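Local coordinates for putative sulfatase yidJ (Bacteroides fragilis, PDB 2QZU), which probably hydrolyses sulfate esters as a metal-dependent enzyme of the arylsulfatase type, at residues V196-G200 and P201-A205; L340-P343 and D344-K347. All coordinates share one frame; numbering follows the deposited sequence.

Both contacts are local: contact 1 is a helix start, contact 2 a turn. Both lie within the sulfatase family region, and contact 1 comes first along the chain. Contact 1 (196-205) leads from the short strand 194-195 into helix 200-213. Contact 2 (340-347) joins strand 338-341 to strand 349-352, the latter at one edge of the mixed eight-stranded sheet. Their centres lie about 29 Å apart, and their nearest atoms about 16 Å. The mixed sheet relates them: P201 and E204 reach its strand 222-228, L340 and W342 its strand 306-311. The helix start and the turn thus join different strands and helices of one alpha/beta domain, without touching.

Contact 1. Residues V196-G200 and P201-A205; sequences VNQWG and PEYEA
The N-terminus of helix 200-213 forms this contact, with W199 as N-cap residue and P201 in the first turn, against one face of the W199 indole. P201 CD lies over the centre of that face, 3.7 Å from the centroid of the five-membered ring of W199, a CH-pi contact. The W199 carbonyl starts the helix: W199 O accepts from Y203 N at 3.1 Å and more weakly from E202 N. G200 O takes the next bond, from E204 N, at 2.9 Å and nearly straight. W199 NE1 is held by L237 O.

Before the cap, Q198 and V196 meet side chains of the first turn. Q198 has CG anti to its N (chi1 175°) and an extended chain, which brings its amide to E202. Q198 NE2 donates to E202 OE1 at 3.1 Å, on the anti side of a carboxylate turned 82° from the amide plane. E202 OE2 forms a salt bridge with R241, so the carboxylate is gripped at both oxygens. Q198 OE1 meets the edge of the Y203 ring. Y203 OH bonds to Y194 OH. V196 CG2 sits over the face of the Y203 ring, 3.8 Å from its centroid and 10° off the normal.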
loop_
_atom_site.group_PDB
_atom_site.type_symbol
_atom_site.label_atom_id
_atom_site.label_comp_id
_atom_site.label_asym_id
_atom_site.label_seq_id
_atom_site.Cartn_x
_atom_site.Cartn_y
_atom_site.Cartn_z
ATOM N N VAL A 196 8.718 -9.063 -14.123
ATOM C CA VAL A 196 10.165 -8.976 -13.984
ATOM C C VAL A 196 10.502 -8.689 -12.517
ATOM O O VAL A 196 9.892 -7.824 -11.894
ATOM C CB VAL A 196 10.739 -7.834 -14.858
ATOM C CG1 VAL A 196 12.242 -7.751 -14.679
ATOM C CG2 VAL A 196 10.386 -8.069 -16.322
ATOM N N ASN A 197 11.471 -9.418 -11.968
ATOM C CA ASN A 197 11.878 -9.224 -10.578
ATOM C C ASN A 197 13.025 -8.222 -10.525
ATOM O O ASN A 197 14.147 -8.551 -10.147
ATOM C CB ASN A 197 12.304 -10.561 -9.962
ATOM C CG ASN A 197 11.128 -11.499 -9.720
ATOM O OD1 ASN A 197 11.308 -12.700 -9.521
ATOM N ND2 ASN A 197 9.916 -10.949 -9.721
ATOM N N GLN A 198 12.721 -6.991 -10.917
ATOM C CA GLN A 198 13.693 -5.908 -10.945
ATOM C C GLN A 198 12.912 -4.600 -10.927
ATOM O O GLN A 198 11.775 -4.556 -11.393
ATOM C CB GLN A 198 14.537 -6.013 -12.222
ATOM C CG GLN A 198 15.516 -4.877 -12.446
ATOM C CD GLN A 198 16.543 -5.200 -13.519
ATOM O OE1 GLN A 198 16.211 -5.749 -14.570
ATOM N NE2 GLN A 198 17.801 -4.861 -13.256
ATOM N N TRP A 199 13.513 -3.544 -10.386
ATOM C CA TRP A 199 12.831 -2.254 -10.320
ATOM C C TRP A 199 12.550 -1.777 -11.744
ATOM O O TRP A 199 13.420 -1.842 -12.607
ATOM C CB TRP A 199 13.697 -1.238 -9.560
ATOM C CG TRP A 199 12.964 0.019 -9.144
ATOM C CD1 TRP A 199 11.734 0.096 -8.543
ATOM C CD2 TRP A 199 13.439 1.365 -9.252
ATOM N NE1 TRP A 199 11.418 1.410 -8.271
ATOM C CE2 TRP A 199 12.448 2.210 -8.697
ATOM C CE3 TRP A 199 14.610 1.942 -9.765
ATOM C CZ2 TRP A 199 12.591 3.602 -8.639
ATOM C CZ3 TRP A 199 14.755 3.330 -9.707
ATOM C CH2 TRP A 199 13.750 4.143 -9.148
ATOM N N GLY A 200 11.327 -1.309 -11.979
ATOM C CA GLY A 200 10.933 -0.853 -13.302
ATOM C C GLY A 200 11.965 -0.070 -14.096
ATOM O O GLY A 200 12.367 -0.511 -15.176
ATOM N N PRO A 201 12.407 1.096 -13.598
ATOM C CA PRO A 201 13.397 1.935 -14.281
ATOM C C PRO A 201 14.682 1.197 -14.629
ATOM O O PRO A 201 15.319 1.498 -15.634
ATOM C CB PRO A 201 13.634 3.069 -13.287
ATOM C CG PRO A 201 12.288 3.207 -12.634
ATOM C CD PRO A 201 11.926 1.759 -12.372
ATOM N N GLU A 202 15.060 0.245 -13.777
ATOM C CA GLU A 202 16.265 -0.550 -13.988
ATOM C C GLU A 202 16.115 -1.451 -15.201
ATOM O O GLU A 202 16.997 -1.505 -16.060
ATOM C CB GLU A 202 16.552 -1.421 -12.764
ATOM C CG GLU A 202 17.477 -0.805 -11.746
ATOM C CD GLU A 202 17.803 -1.768 -10.620
ATOM O OE1 GLU A 202 18.177 -2.924 -10.920
ATOM O OE2 GLU A 202 17.688 -1.371 -9.441
ATOM N N TYR A 203 14.993 -2.164 -15.258
ATOM C CA TYR A 203 14.711 -3.073 -16.362
ATOM C C TYR A 203 14.540 -2.286 -17.655
ATOM O O TYR A 203 15.107 -2.632 -18.693
ATOM C CB TYR A 203 13.435 -3.868 -16.077
ATOM C CG TYR A 203 13.018 -4.783 -17.213
ATOM C CD1 TYR A 203 13.748 -5.933 -17.522
ATOM C CD2 TYR A 203 11.890 -4.494 -17.979
ATOM C CE1 TYR A 203 13.360 -6.769 -18.569
ATOM C CE2 TYR A 203 11.496 -5.317 -19.020
ATOM C CZ TYR A 203 12.228 -6.450 -19.312
ATOM O OH TYR A 203 11.828 -7.248 -20.354
ATOM N N GLU A 204 13.755 -1.220 -17.582
ATOM C CA GLU A 204 13.510 -0.389 -18.745
ATOM C C GLU A 204 14.799 0.189 -19.313
ATOM O O GLU A 204 14.995 0.193 -20.526
ATOM C CB GLU A 204 12.512 0.711 -18.380
ATOM C CG GLU A 204 11.103 0.156 -18.223
ATOM C CD GLU A 204 10.239 0.950 -17.265
ATOM O OE1 GLU A 204 10.663 2.045 -16.835
ATOM O OE2 GLU A 204 9.126 0.473 -16.944
ATOM N N ALA A 205 15.683 0.667 -18.445
ATOM C CA ALA A 205 16.951 1.216 -18.902
ATOM C C ALA A 205 17.791 0.110 -19.547
ATOM O O ALA A 205 18.493 0.348 -20.529
ATOM C CB ALA A 205 17.709 1.853 -17.733
#

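Contact 2. Residues L340-P343 and D344-K347; sequences LSWP and DQIK
W342 packs against Q345 and touches I346 across a tight turn, and its side chain can be followed outward. W342 CB lies 4.0 Å from I346 CD1. With CG anti to the backbone N (chi1 -175°), the indole lies alongside the Q345 side chain, and the two point the same way. Q345 CB is nearest to W342 CD2 and CE3. Q345 CB sits above the centre of the six-membered ring of W342, 3.6 Å from its centroid and 8° off the normal, a CH-pi contact. Farther out, W342 CZ2 and CH2 meet Q345 CG, with W342 CZ2 3.5 Å from Q345 CG. The Q345 chain bends at chi2 (-61°), and its amide plane is turned well away from that of the ring. At the pyrrole side, W342 NE1 is 4.0 Å from D344 CB and makes a weak hydrogen bond to N305 OD1.

The backbone makes a beta turn over 342-345, which reverses the chain after strand 338-341 and leads it towards edge strand 349-352. W342 O closes it by accepting from Q345 N at 3.0 Å, with the donor above the carbonyl plane. W342 O also accepts from I346 N at 2.7 Å, an alpha-turn bond that overlaps the first. Two N-H groups therefore grip one buried residue's carbonyl. A water bridges the chain on both sides of the turn, accepting from W342 N and donating to I346 O.

I346 CD1 reaches L340 CD2 at 3.8 Å, and the two side chains cross at about a right angle. Both residues also pack on M368 of helix 361-368. At the turn, D344 OD2 forms a salt bridge with K24.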
loop_
_atom_site.group_PDB
_atom_site.type_symbol
_atom_site.label_atom_id
_atom_site.label_comp_id
_atom_site.label_asym_id
_atom_site.label_seq_id
_atom_site.Cartn_x
_atom_site.Cartn_y
_atom_site.Cartn_z
ATOM N N LEU A 340 16.540 19.116 -22.744
ATOM C CA LEU A 340 16.765 18.651 -24.103
ATOM C C LEU A 340 18.211 18.875 -24.530
ATOM O O LEU A 340 18.806 19.915 -24.239
ATOM C CB LEU A 340 15.808 19.380 -25.053
ATOM C CG LEU A 340 15.662 18.918 -26.507
ATOM C CD1 LEU A 340 14.349 19.447 -27.060
ATOM C CD2 LEU A 340 16.836 19.404 -27.345
ATOM N N SER A 341 18.778 17.884 -25.205
ATOM C CA SER A 341 20.142 17.991 -25.691
ATOM C C SER A 341 20.213 17.502 -27.129
ATOM O O SER A 341 19.462 16.621 -27.540
ATOM C CB SER A 341 21.103 17.171 -24.820
ATOM O OG SER A 341 20.870 15.780 -24.959
ATOM N N TRP A 342 21.119 18.106 -27.888
ATOM C CA TRP A 342 21.364 17.763 -29.283
ATOM C C TRP A 342 22.659 18.503 -29.598
ATOM O O TRP A 342 22.654 19.548 -30.251
ATOM C CB TRP A 342 20.227 18.261 -30.187
ATOM C CG TRP A 342 20.383 17.823 -31.626
ATOM C CD1 TRP A 342 21.249 16.881 -32.109
ATOM C CD2 TRP A 342 19.648 18.306 -32.759
ATOM N NE1 TRP A 342 21.101 16.748 -33.471
ATOM C CE2 TRP A 342 20.123 17.612 -33.896
ATOM C CE3 TRP A 342 18.631 19.259 -32.924
ATOM C CZ2 TRP A 342 19.618 17.840 -35.181
ATOM C CZ3 TRP A 342 18.127 19.484 -34.204
ATOM C CH2 TRP A 342 18.623 18.776 -35.316
ATOM N N PRO A 343 23.790 17.968 -29.108
ATOM C CA PRO A 343 25.122 18.546 -29.297
ATOM C C PRO A 343 25.436 19.053 -30.701
ATOM O O PRO A 343 25.968 20.148 -30.862
ATOM C CB PRO A 343 26.047 17.416 -28.864
ATOM C CG PRO A 343 25.266 16.761 -27.773
ATOM C CD PRO A 343 23.879 16.687 -28.382
ATOM N N ASP A 344 25.102 18.264 -31.716
ATOM C CA ASP A 344 25.381 18.657 -33.094
ATOM C C ASP A 344 24.733 19.966 -33.537
ATOM O O ASP A 344 25.271 20.661 -34.399
ATOM C CB ASP A 344 24.963 17.544 -34.061
ATOM C CG ASP A 344 26.017 16.456 -34.200
ATOM O OD1 ASP A 344 27.082 16.557 -33.552
ATOM O OD2 ASP A 344 25.779 15.499 -34.968
ATOM N N GLN A 345 23.594 20.319 -32.950
ATOM C CA GLN A 345 22.902 21.535 -33.367
ATOM C C GLN A 345 22.592 22.570 -32.298
ATOM O O GLN A 345 22.279 23.714 -32.621
ATOM C CB GLN A 345 21.596 21.165 -34.071
ATOM C CG GLN A 345 21.785 20.579 -35.453
ATOM C CD GLN A 345 22.471 21.550 -36.387
ATOM O OE1 GLN A 345 22.078 22.712 -36.484
ATOM N NE2 GLN A 345 23.497 21.079 -37.084
ATOM N N ILE A 346 22.672 22.179 -31.033
ATOM C CA ILE A 346 22.354 23.107 -29.959
ATOM C C ILE A 346 23.481 23.305 -28.958
ATOM O O ILE A 346 23.942 22.356 -28.324
ATOM C CB ILE A 346 21.096 22.642 -29.199
ATOM C CG1 ILE A 346 19.938 22.464 -30.183
ATOM C CG2 ILE A 346 20.717 23.663 -28.142
ATOM C CD1 ILE A 346 18.685 21.890 -29.558
ATOM N N LYS A 347 23.923 24.552 -28.828
ATOM C CA LYS A 347 24.980 24.899 -27.889
ATOM C C LYS A 347 24.297 24.936 -26.522
ATOM O O LYS A 347 23.151 25.363 -26.413
ATOM C CB LYS A 347 25.547 26.280 -28.236
ATOM C CG LYS A 347 26.867 26.617 -27.559
ATOM C CD LYS A 347 27.336 28.011 -27.954
ATOM C CE LYS A 347 28.745 28.293 -27.455
ATOM N NZ LYS A 347 29.753 27.396 -28.093
HETATM O O HOH W 1 22.909 20.191 -26.881
#